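Local coordinates for conserved hypothetical protein (Shewanella loihica, PDB 2GPI), which is of unknown function, belongs to the DUF1488 family, and has been tentatively linked to transcriptional regulation of the shikimate pathway, at residues 6-14 and 56-67; 14-23 and 34-42. All coordinates share one frame; numbering follows the deposited sequence.

Contact 1 of 2, residues 6-14 and 56-67; sequences IIFTEQLTW and LSLFEQFRFDIE
A salt-bridge network of Glu10, Arg63 and Glu67 lies at the middle of this contact, where the loop between strands 6-8 and 13-15 faces two consecutive helices. Glu10 and Arg63 come from opposite directions, and the carboxylate stacks on one face of the guanidinium with the planes 22° apart. Glu10 OE1 is 3.1 Å from Arg63 NE but well out of the guanidinium plane, so the attraction is one of charge and no N-H points at it. The N-H of NE is spent within the helix: it reaches Glu67 OE1 at 3.0 Å, nearly straight at 172° and in the guanidinium plane. On the opposite face of the guanidinium lies the Phe64 ring, which leaves Arg63 layered between a carboxylate and an aromatic side chain. Glu10 OE2 and Glu67 OE2 are modelled an unusually short 2.4 Å apart, the carboxylates turned steeply against each other; a retained or shared proton is possible, but the geometry does not decide it. Water links the same groups: one molecule bridges Glu10 N and Glu67 OE2, another Glu10 OE1 and Glu60 OE2.

Apolar packing flanks the charges. Glu67 CB sits over the centre of the Phe8 ring, 3.9 Å from the centroid and almost on the normal, a CH-pi contact. With CG beside its backbone N (chi1 -68°), Glu67 runs extended along that ring face, the two side chains sliding past each other in opposite directions, and on to Glu10. On the other flank, in the modelled conformer of Leu12, its CB meets Leu56 CD1 at 3.8 Å and its CD2 approaches Phe59 CE1 obliquely at 3.5 Å. Helices 52-61 and 63-75 thus pack over the Phe23-bearing face of a mixed sheet, an alpha/beta layer with the salt-bridge network at its apolar border.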
loop_
_atom_site.group_PDB
_atom_site.type_symbol
_atom_site.label_atom_id
_atom_site.label_comp_id
_atom_site.label_asym_id
_atom_site.label_seq_id
_atom_site.Cartn_x
_atom_site.Cartn_y
_atom_site.Cartn_z
ATOM N N ILE A 6 -3.631 -3.268 13.710
ATOM C CA ILE A 6 -2.825 -3.124 12.483
ATOM C C ILE A 6 -2.530 -1.662 12.294
ATOM O O ILE A 6 -3.415 -0.871 12.055
ATOM C CB ILE A 6 -3.498 -3.701 11.199
ATOM C CG1 ILE A 6 -3.775 -5.193 11.384
ATOM C CG2 ILE A 6 -2.583 -3.477 9.974
ATOM C CD1 ILE A 6 -4.895 -5.781 10.500
ATOM N N ILE A 7 -1.260 -1.282 12.433
ATOM C CA ILE A 7 -0.829 0.105 12.360
ATOM C C ILE A 7 -0.074 0.357 11.055
ATOM O O ILE A 7 0.794 -0.425 10.671
ATOM C CB ILE A 7 0.132 0.402 13.506
ATOM C CG1 ILE A 7 -0.558 0.200 14.873
ATOM C CG2 ILE A 7 0.744 1.826 13.379
ATOM C CD1 ILE A 7 0.427 0.253 16.108
ATOM N N PHE A 8 -0.392 1.452 10.388
ATOM C CA PHE A 8 0.343 1.877 9.220
ATOM C C PHE A 8 1.400 2.885 9.631
ATOM O O PHE A 8 1.095 3.976 10.149
ATOM C CB PHE A 8 -0.615 2.397 8.164
ATOM C CG PHE A 8 -1.454 1.301 7.622
ATOM C CD1 PHE A 8 -1.007 0.555 6.550
ATOM C CD2 PHE A 8 -2.596 0.920 8.254
ATOM C CE1 PHE A 8 -1.714 -0.554 6.113
ATOM C CE2 PHE A 8 -3.326 -0.150 7.779
ATOM C CZ PHE A 8 -2.861 -0.886 6.696
ATOM N N THR A 9 2.648 2.481 9.471
ATOM C CA THR A 9 3.749 3.222 10.047
ATOM C C THR A 9 4.417 4.245 9.124
ATOM O O THR A 9 5.397 4.911 9.531
ATOM C CB THR A 9 4.777 2.222 10.610
ATOM O OG1 THR A 9 5.177 1.293 9.587
ATOM C CG2 THR A 9 4.226 1.462 11.823
ATOM N N GLU A 10 3.884 4.397 7.904
ATOM C CA GLU A 10 4.223 5.529 7.039
ATOM C C GLU A 10 5.694 5.610 6.621
ATOM O O GLU A 10 6.242 6.703 6.457
ATOM C CB GLU A 10 3.759 6.854 7.668
ATOM C CG GLU A 10 2.243 6.888 7.964
ATOM C CD GLU A 10 1.376 6.438 6.786
ATOM O OE1 GLU A 10 1.384 7.098 5.719
ATOM O OE2 GLU A 10 0.640 5.414 6.941
ATOM N N GLN A 11 6.315 4.439 6.465
ATOM C CA GLN A 11 7.599 4.343 5.789
ATOM C C GLN A 11 7.234 4.155 4.318
ATOM O O GLN A 11 6.809 3.088 3.900
ATOM C CB GLN A 11 8.435 3.202 6.406
ATOM C CG GLN A 11 8.732 3.413 7.886
ATOM C CD GLN A 11 9.532 2.288 8.515
ATOM O OE1 GLN A 11 10.070 1.430 7.823
ATOM N NE2 GLN A 11 9.623 2.299 9.844
ATOM N N LEU A 12 7.266 5.264 3.580
ATOM C CA LEU A 12 6.779 5.324 2.192
ATOM C C LEU A 12 7.977 5.504 1.299
ATOM O O LEU A 12 8.730 6.471 1.459
ATOM C CB LEU A 12 5.772 6.458 2.005
ATOM C CG LEU A 12 4.639 6.486 3.052
ATOM C CD1 LEU A 12 3.836 7.800 2.967
ATOM C CD2 LEU A 12 3.761 5.263 3.012
ATOM N N THR A 13 8.173 4.541 0.402
ATOM C CA THR A 13 9.317 4.542 -0.557
ATOM C C THR A 13 8.849 4.033 -1.935
ATOM O O THR A 13 7.818 3.397 -2.073
ATOM C CB THR A 13 10.470 3.693 0.002
ATOM O OG1 THR A 13 10.039 2.329 0.172
ATOM C CG2 THR A 13 10.941 4.256 1.332
ATOM N N TRP A 14 9.644 4.329 -2.959
ATOM C CA TRP A 14 9.533 3.692 -4.264
ATOM C C TRP A 14 10.443 2.464 -4.373
ATOM O O TRP A 14 11.664 2.507 -4.046
ATOM C CB TRP A 14 9.851 4.685 -5.391
ATOM C CG TRP A 14 9.484 4.154 -6.779
ATOM C CD1 TRP A 14 10.334 3.604 -7.699
ATOM C CD2 TRP A 14 8.170 4.094 -7.367
ATOM N NE1 TRP A 14 9.640 3.234 -8.815
ATOM C CE2 TRP A 14 8.315 3.522 -8.655
ATOM C CE3 TRP A 14 6.905 4.505 -6.966
ATOM C CZ2 TRP A 14 7.227 3.327 -9.521
ATOM C CZ3 TRP A 14 5.811 4.331 -7.840
ATOM C CH2 TRP A 14 5.983 3.712 -9.083
ATOM N N LEU A 56 4.677 9.696 -4.720
ATOM C CA LEU A 56 4.457 9.779 -3.275
ATOM C C LEU A 56 3.277 10.720 -2.995
ATOM O O LEU A 56 2.434 10.451 -2.145
ATOM C CB LEU A 56 5.700 10.276 -2.557
ATOM C CG LEU A 56 5.461 10.617 -1.090
ATOM C CD1 LEU A 56 5.023 9.363 -0.375
ATOM C CD2 LEU A 56 6.726 11.205 -0.412
ATOM N N SER A 57 3.175 11.808 -3.741
ATOM C CA SER A 57 2.063 12.748 -3.579
ATOM C C SER A 57 0.710 12.086 -3.868
ATOM O O SER A 57 -0.277 12.312 -3.155
ATOM C CB SER A 57 2.263 13.995 -4.444
ATOM O OG SER A 57 1.172 14.891 -4.291
ATOM N N LEU A 58 0.667 11.239 -4.878
ATOM C CA LEU A 58 -0.561 10.507 -5.209
ATOM C C LEU A 58 -0.923 9.490 -4.118
ATOM O O LEU A 58 -2.106 9.380 -3.732
ATOM C CB LEU A 58 -0.471 9.874 -6.600
ATOM C CG LEU A 58 -0.441 10.867 -7.793
ATOM C CD1 LEU A 58 -0.184 10.099 -9.085
ATOM C CD2 LEU A 58 -1.716 11.736 -7.852
ATOM N N PHE A 59 0.062 8.753 -3.613
ATOM C CA PHE A 59 -0.174 7.896 -2.454
ATOM C C PHE A 59 -0.808 8.700 -1.298
ATOM O O PHE A 59 -1.839 8.296 -0.692
ATOM C CB PHE A 59 1.096 7.171 -1.993
ATOM C CG PHE A 59 0.869 6.336 -0.775
ATOM C CD1 PHE A 59 0.915 6.911 0.491
ATOM C CD2 PHE A 59 0.499 4.978 -0.884
ATOM C CE1 PHE A 59 0.642 6.166 1.651
ATOM C CE2 PHE A 59 0.229 4.249 0.310
ATOM C CZ PHE A 59 0.314 4.829 1.532
ATOM N N GLU A 60 -0.179 9.838 -0.990
ATOM C CA GLU A 60 -0.695 10.678 0.116
ATOM C C GLU A 60 -2.120 11.147 -0.141
ATOM O O GLU A 60 -2.969 11.143 0.794
ATOM C CB GLU A 60 0.262 11.835 0.346
ATOM C CG GLU A 60 1.523 11.409 0.967
ATOM C CD GLU A 60 1.365 10.905 2.411
ATOM O OE1 GLU A 60 0.276 11.030 3.024
ATOM O OE2 GLU A 60 2.350 10.399 2.927
ATOM N N GLN A 61 -2.418 11.517 -1.382
ATOM C CA GLN A 61 -3.778 11.954 -1.761
ATOM C C GLN A 61 -4.828 10.882 -1.464
ATOM O O GLN A 61 -5.940 11.197 -1.066
ATOM C CB GLN A 61 -3.822 12.366 -3.224
ATOM C CG GLN A 61 -5.160 12.853 -3.692
ATOM C CD GLN A 61 -5.069 13.461 -5.088
ATOM O OE1 GLN A 61 -3.957 13.785 -5.572
ATOM N NE2 GLN A 61 -6.233 13.630 -5.739
ATOM N N PHE A 62 -4.467 9.616 -1.651
ATOM C CA PHE A 62 -5.369 8.515 -1.494
ATOM C C PHE A 62 -4.948 7.604 -0.307
ATOM O O PHE A 62 -5.380 6.431 -0.229
ATOM C CB PHE A 62 -5.444 7.711 -2.791
ATOM C CG PHE A 62 -6.045 8.488 -3.932
ATOM C CD1 PHE A 62 -7.403 8.496 -4.100
ATOM C CD2 PHE A 62 -5.251 9.158 -4.847
ATOM C CE1 PHE A 62 -8.003 9.196 -5.123
ATOM C CE2 PHE A 62 -5.854 9.905 -5.855
ATOM C CZ PHE A 62 -7.235 9.895 -5.990
ATOM N N ARG A 63 -4.145 8.134 0.606
ATOM C CA ARG A 63 -3.534 7.307 1.652
ATOM C C ARG A 63 -4.568 6.463 2.396
ATOM O O ARG A 63 -4.384 5.254 2.613
ATOM C CB ARG A 63 -2.795 8.180 2.705
ATOM C CG ARG A 63 -2.385 7.445 3.949
ATOM C CD ARG A 63 -1.733 8.337 4.926
ATOM N NE ARG A 63 -1.660 7.667 6.232
ATOM C CZ ARG A 63 -1.271 8.262 7.361
ATOM N NH1 ARG A 63 -0.900 9.520 7.332
ATOM N NH2 ARG A 63 -1.220 7.562 8.493
ATOM N N PHE A 64 -5.629 7.105 2.865
ATOM C CA PHE A 64 -6.582 6.388 3.723
ATOM C C PHE A 64 -7.422 5.359 2.949
ATOM O O PHE A 64 -7.740 4.306 3.479
ATOM C CB PHE A 64 -7.417 7.355 4.574
ATOM C CG PHE A 64 -6.563 8.043 5.597
ATOM C CD1 PHE A 64 -6.377 7.441 6.838
ATOM C CD2 PHE A 64 -5.860 9.192 5.287
ATOM C CE1 PHE A 64 -5.518 7.990 7.783
ATOM C CE2 PHE A 64 -4.975 9.769 6.242
ATOM C CZ PHE A 64 -4.812 9.156 7.480
ATOM N N ASP A 65 -7.705 5.625 1.685
ATOM C CA ASP A 65 -8.336 4.600 0.856
ATOM C C ASP A 65 -7.417 3.412 0.629
ATOM O O ASP A 65 -7.839 2.252 0.615
ATOM C CB ASP A 65 -8.690 5.222 -0.496
ATOM C CG ASP A 65 -9.848 6.234 -0.422
ATOM O OD1 ASP A 65 -10.574 6.296 0.605
ATOM O OD2 ASP A 65 -10.020 6.934 -1.440
ATOM N N ILE A 66 -6.154 3.702 0.358
ATOM C CA ILE A 66 -5.168 2.637 0.065
ATOM C C ILE A 66 -4.923 1.785 1.295
ATOM O O ILE A 66 -4.934 0.569 1.246
ATOM C CB ILE A 66 -3.868 3.215 -0.502
ATOM C CG1 ILE A 66 -4.075 3.873 -1.877
ATOM C CG2 ILE A 66 -2.768 2.149 -0.628
ATOM C CD1 ILE A 66 -2.969 4.793 -2.328
ATOM N N GLU A 67 -4.658 2.461 2.419
ATOM C CA GLU A 67 -4.395 1.754 3.674
ATOM C C GLU A 67 -5.655 0.997 4.158
ATOM O O GLU A 67 -5.501 -0.118 4.710
ATOM C CB GLU A 67 -3.813 2.712 4.729
ATOM C CG GLU A 67 -2.365 3.169 4.316
ATOM C CD GLU A 67 -1.678 4.124 5.252
ATOM O OE1 GLU A 67 -2.334 4.760 6.112
ATOM O OE2 GLU A 67 -0.410 4.225 5.134
HETATM O O HOH W 1 -1.175 5.381 10.364
HETATM O O HOH W 2 2.458 2.955 5.826
HETATM O O HOH W 3 2.092 9.647 5.429
#

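Contact 2 of 2, residues 14-23 and 34-42; sequences WDVQLSAIHF and CYIGQKVLE
His22 and Tyr35 form an offset stack on one face of the hairpin of strands 20-27 and 30-37, their centroids 4.6 Å apart and planes at 21°. Segments 20-23 and 34-37 run antiparallel at 160°; Ile21 with Ile36 and Phe23 with Cys34 are hydrogen-bonded pairs, each closed by two backbone bonds. The face bearing these pairs is tightly packed. Phe23, its CG lodged between backbone N and carbonyl carbon (chi1 60°), folds its ring over Cys34, whose CB stands 3.5 Å from the centroid; Phe59 and Ile66 of the helices pack on the same ring. Ile21 CB meets Ile36 CG2 at 3.9 Å.

Beyond the equally close His-Tyr stack lies the solvent side. There exposed Leu18 lays CD1 over the Tyr35 ring, and a water joins Tyr35 OH to Asp15 OD2. Leu18 N bonds to Asp15 OD1 in an Asx motif, and Asp15 is opposed by two residues, Ser19 and Ala20, the classic G1 bulge. Ser19 O accepts from Gln38 N at 2.9 Å, tying the bulge to the helix start. The chemistry implies an apolar, helix-covered face of Ile21, Phe23 and Ile36, and another whose polar groups are probably steadied by water and by the His22 NE2 bond to Asp33.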
loop_
_atom_site.group_PDB
_atom_site.type_symbol
_atom_site.label_atom_id
_atom_site.label_comp_id
_atom_site.label_asym_id
_atom_site.label_seq_id
_atom_site.Cartn_x
_atom_site.Cartn_y
_atom_site.Cartn_z
ATOM N N TRP A 14 9.644 4.329 -2.959
ATOM C CA TRP A 14 9.533 3.692 -4.264
ATOM C C TRP A 14 10.443 2.464 -4.373
ATOM O O TRP A 14 11.664 2.507 -4.046
ATOM C CB TRP A 14 9.851 4.685 -5.391
ATOM C CG TRP A 14 9.484 4.154 -6.779
ATOM C CD1 TRP A 14 10.334 3.604 -7.699
ATOM C CD2 TRP A 14 8.170 4.094 -7.367
ATOM N NE1 TRP A 14 9.640 3.234 -8.815
ATOM C CE2 TRP A 14 8.315 3.522 -8.655
ATOM C CE3 TRP A 14 6.905 4.505 -6.966
ATOM C CZ2 TRP A 14 7.227 3.327 -9.521
ATOM C CZ3 TRP A 14 5.811 4.331 -7.840
ATOM C CH2 TRP A 14 5.983 3.712 -9.083
ATOM N N ASP A 15 9.874 1.386 -4.861
ATOM C CA ASP A 15 10.590 0.157 -5.099
ATOM C C ASP A 15 10.778 0.007 -6.611
ATOM O O ASP A 15 9.820 -0.269 -7.359
ATOM C CB ASP A 15 9.795 -0.996 -4.465
ATOM C CG ASP A 15 10.439 -2.361 -4.672
ATOM O OD1 ASP A 15 11.225 -2.578 -5.613
ATOM O OD2 ASP A 15 10.115 -3.243 -3.848
ATOM N N VAL A 16 11.997 0.264 -7.099
ATOM C CA VAL A 16 12.237 0.164 -8.555
ATOM C C VAL A 16 12.122 -1.281 -9.131
ATOM O O VAL A 16 11.813 -1.441 -10.290
ATOM C CB VAL A 16 13.583 0.807 -8.977
ATOM C CG1 VAL A 16 13.610 2.335 -8.686
ATOM C CG2 VAL A 16 14.735 0.096 -8.278
ATOM N N GLN A 17 12.327 -2.281 -8.287
ATOM C CA GLN A 17 12.313 -3.688 -8.710
ATOM C C GLN A 17 10.891 -4.050 -9.098
ATOM O O GLN A 17 10.662 -4.734 -10.082
ATOM C CB GLN A 17 12.842 -4.569 -7.570
ATOM C CG GLN A 17 12.545 -6.062 -7.663
ATOM C CD GLN A 17 13.711 -6.892 -8.180
ATOM O OE1 GLN A 17 14.875 -6.475 -8.126
ATOM N NE2 GLN A 17 13.401 -8.093 -8.661
ATOM N N LEU A 18 9.935 -3.522 -8.348
ATOM C CA LEU A 18 8.526 -3.803 -8.586
ATOM C C LEU A 18 7.758 -2.674 -9.286
ATOM O O LEU A 18 6.602 -2.875 -9.639
ATOM C CB LEU A 18 7.840 -4.065 -7.265
ATOM C CG LEU A 18 8.395 -5.197 -6.411
ATOM C CD1 LEU A 18 7.608 -5.361 -5.117
ATOM C CD2 LEU A 18 8.366 -6.486 -7.262
ATOM N N SER A 19 8.372 -1.502 -9.432
ATOM C CA SER A 19 7.670 -0.280 -9.892
ATOM C C SER A 19 6.413 -0.066 -9.072
ATOM O O SER A 19 5.295 -0.119 -9.608
ATOM C CB SER A 19 7.332 -0.340 -11.369
ATOM O OG SER A 19 8.534 -0.389 -12.134
ATOM N N ALA A 20 6.615 0.125 -7.765
ATOM C CA ALA A 20 5.520 0.206 -6.806
ATOM C C ALA A 20 5.872 1.168 -5.694
ATOM O O ALA A 20 7.048 1.318 -5.366
ATOM C CB ALA A 20 5.263 -1.191 -6.219
ATOM N N ILE A 21 4.868 1.797 -5.085
ATOM C CA ILE A 21 5.036 2.403 -3.786
ATOM C C ILE A 21 5.025 1.286 -2.735
ATOM O O ILE A 21 4.115 0.437 -2.696
ATOM C CB ILE A 21 3.950 3.439 -3.444
ATOM C CG1 ILE A 21 4.125 4.747 -4.282
ATOM C CG2 ILE A 21 3.955 3.785 -1.909
ATOM C CD1 ILE A 21 5.274 5.599 -3.820
ATOM N N HIS A 22 6.047 1.309 -1.920
ATOM C CA HIS A 22 6.201 0.387 -0.793
ATOM C C HIS A 22 5.778 1.177 0.473
ATOM O O HIS A 22 6.341 2.250 0.799
ATOM C CB HIS A 22 7.642 -0.139 -0.780
ATOM C CG HIS A 22 8.028 -0.927 0.482
ATOM N ND1 HIS A 22 9.332 -1.154 0.853
ATOM C CD2 HIS A 22 7.252 -1.567 1.402
ATOM C CE1 HIS A 22 9.352 -1.894 1.953
ATOM N NE2 HIS A 22 8.102 -2.153 2.315
ATOM N N PHE A 23 4.815 0.619 1.205
ATOM C CA PHE A 23 4.356 1.216 2.450
ATOM C C PHE A 23 4.302 0.115 3.516
ATOM O O PHE A 23 4.279 -1.047 3.209
ATOM C CB PHE A 23 3.055 2.014 2.339
ATOM C CG PHE A 23 1.836 1.242 1.871
ATOM C CD1 PHE A 23 1.692 0.829 0.557
ATOM C CD2 PHE A 23 0.827 0.939 2.755
ATOM C CE1 PHE A 23 0.530 0.177 0.146
ATOM C CE2 PHE A 23 -0.331 0.268 2.336
ATOM C CZ PHE A 23 -0.469 -0.112 1.060
ATOM N N CYS A 34 3.746 -3.709 2.392
ATOM C CA CYS A 34 2.607 -3.549 1.489
ATOM C C CYS A 34 3.052 -2.768 0.254
ATOM O O CYS A 34 3.972 -1.941 0.323
ATOM C CB CYS A 34 1.488 -2.751 2.125
ATOM S SG CYS A 34 0.888 -3.456 3.688
ATOM N N TYR A 35 2.394 -3.032 -0.846
ATOM C CA TYR A 35 2.788 -2.471 -2.139
ATOM C C TYR A 35 1.560 -2.083 -2.941
ATOM O O TYR A 35 0.571 -2.769 -2.939
ATOM C CB TYR A 35 3.611 -3.464 -2.919
ATOM C CG TYR A 35 4.886 -3.862 -2.227
ATOM C CD1 TYR A 35 4.938 -4.932 -1.351
ATOM C CD2 TYR A 35 6.057 -3.130 -2.426
ATOM C CE1 TYR A 35 6.083 -5.231 -0.683
ATOM C CE2 TYR A 35 7.229 -3.449 -1.790
ATOM C CZ TYR A 35 7.254 -4.518 -0.892
ATOM O OH TYR A 35 8.406 -4.851 -0.247
ATOM N N ILE A 36 1.650 -0.950 -3.628
ATOM C CA ILE A 36 0.667 -0.574 -4.648
ATOM C C ILE A 36 1.448 -0.228 -5.931
ATOM O O ILE A 36 2.297 0.688 -5.944
ATOM C CB ILE A 36 -0.325 0.546 -4.180
ATOM C CG1 ILE A 36 -1.360 0.861 -5.252
ATOM C CG2 ILE A 36 0.408 1.823 -3.718
ATOM C CD1 ILE A 36 -2.527 1.750 -4.772
ATOM N N GLY A 37 1.186 -1.006 -6.970
ATOM C CA GLY A 37 1.923 -0.840 -8.197
ATOM C C GLY A 37 1.625 0.460 -8.929
ATOM O O GLY A 37 0.579 1.098 -8.744
ATOM N N GLN A 38 2.583 0.872 -9.750
ATOM C CA GLN A 38 2.472 2.120 -10.517
ATOM C C GLN A 38 1.140 2.199 -11.247
ATOM O O GLN A 38 0.419 3.236 -11.143
ATOM C CB GLN A 38 3.623 2.226 -11.484
ATOM C CG GLN A 38 3.600 3.547 -12.199
ATOM C CD GLN A 38 4.810 3.751 -13.062
ATOM O OE1 GLN A 38 5.826 3.047 -12.926
ATOM N NE2 GLN A 38 4.718 4.720 -13.959
ATOM N N LYS A 39 0.795 1.155 -11.994
ATOM C CA LYS A 39 -0.421 1.199 -12.799
ATOM C C LYS A 39 -1.671 1.311 -11.924
ATOM O O LYS A 39 -2.598 2.036 -12.247
ATOM C CB LYS A 39 -0.508 0.011 -13.764
ATOM C CG LYS A 39 0.566 0.048 -14.854
ATOM C CD LYS A 39 0.463 -1.105 -15.848
ATOM C CE LYS A 39 1.492 -0.946 -16.940
ATOM N N VAL A 40 -1.689 0.636 -10.776
ATOM C CA VAL A 40 -2.837 0.705 -9.879
ATOM C C VAL A 40 -3.045 2.145 -9.407
ATOM O O VAL A 40 -4.170 2.700 -9.392
ATOM C CB VAL A 40 -2.707 -0.267 -8.674
ATOM C CG1 VAL A 40 -3.942 -0.134 -7.758
ATOM C CG2 VAL A 40 -2.606 -1.699 -9.199
ATOM N N LEU A 41 -1.960 2.772 -9.008
ATOM C CA LEU A 41 -1.998 4.138 -8.554
ATOM C C LEU A 41 -2.361 5.126 -9.649
ATOM O O LEU A 41 -3.102 6.052 -9.401
ATOM C CB LEU A 41 -0.636 4.507 -7.954
ATOM C CG LEU A 41 -0.539 5.752 -7.111
ATOM C CD1 LEU A 41 -1.611 5.799 -6.024
ATOM C CD2 LEU A 41 0.950 5.803 -6.492
ATOM N N GLU A 42 -1.861 4.910 -10.861
ATOM C CA GLU A 42 -2.230 5.741 -12.027
ATOM C C GLU A 42 -3.719 5.671 -12.340
ATOM O O GLU A 42 -4.350 6.718 -12.601
ATOM C CB GLU A 42 -1.435 5.338 -13.271
ATOM C CG GLU A 42 0.056 5.703 -13.103
ATOM C CD GLU A 42 0.931 5.269 -14.283
ATOM O OE1 GLU A 42 0.598 4.239 -14.933
ATOM O OE2 GLU A 42 1.934 5.954 -14.586
HETATM O O HOH W 4 10.668 -3.590 -0.833
#

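In the fold
From the N terminus, the chain passes through strand 6-8 and a loop into strand 13-15, turns, and enters the hairpin of strands 20-27 and 30-37. Contact 2 closes the short loop, pairing 14-23 with 34-42 across 10 intervening residues and already taking in the start of helix 38-45. Helices 52-61 and 63-75 come later and supply contact 1, which closes the longer loop when 56-67 returns to 6-14, so contact 2 lies wholly within its span. Both ranges include Trp14, whose ring meets Gln38 in contact 2. They also touch directly: Thr13 O is 2.7 Å from His22 N, a probable hydrogen bond. Together they join the sheet to the helices covering it.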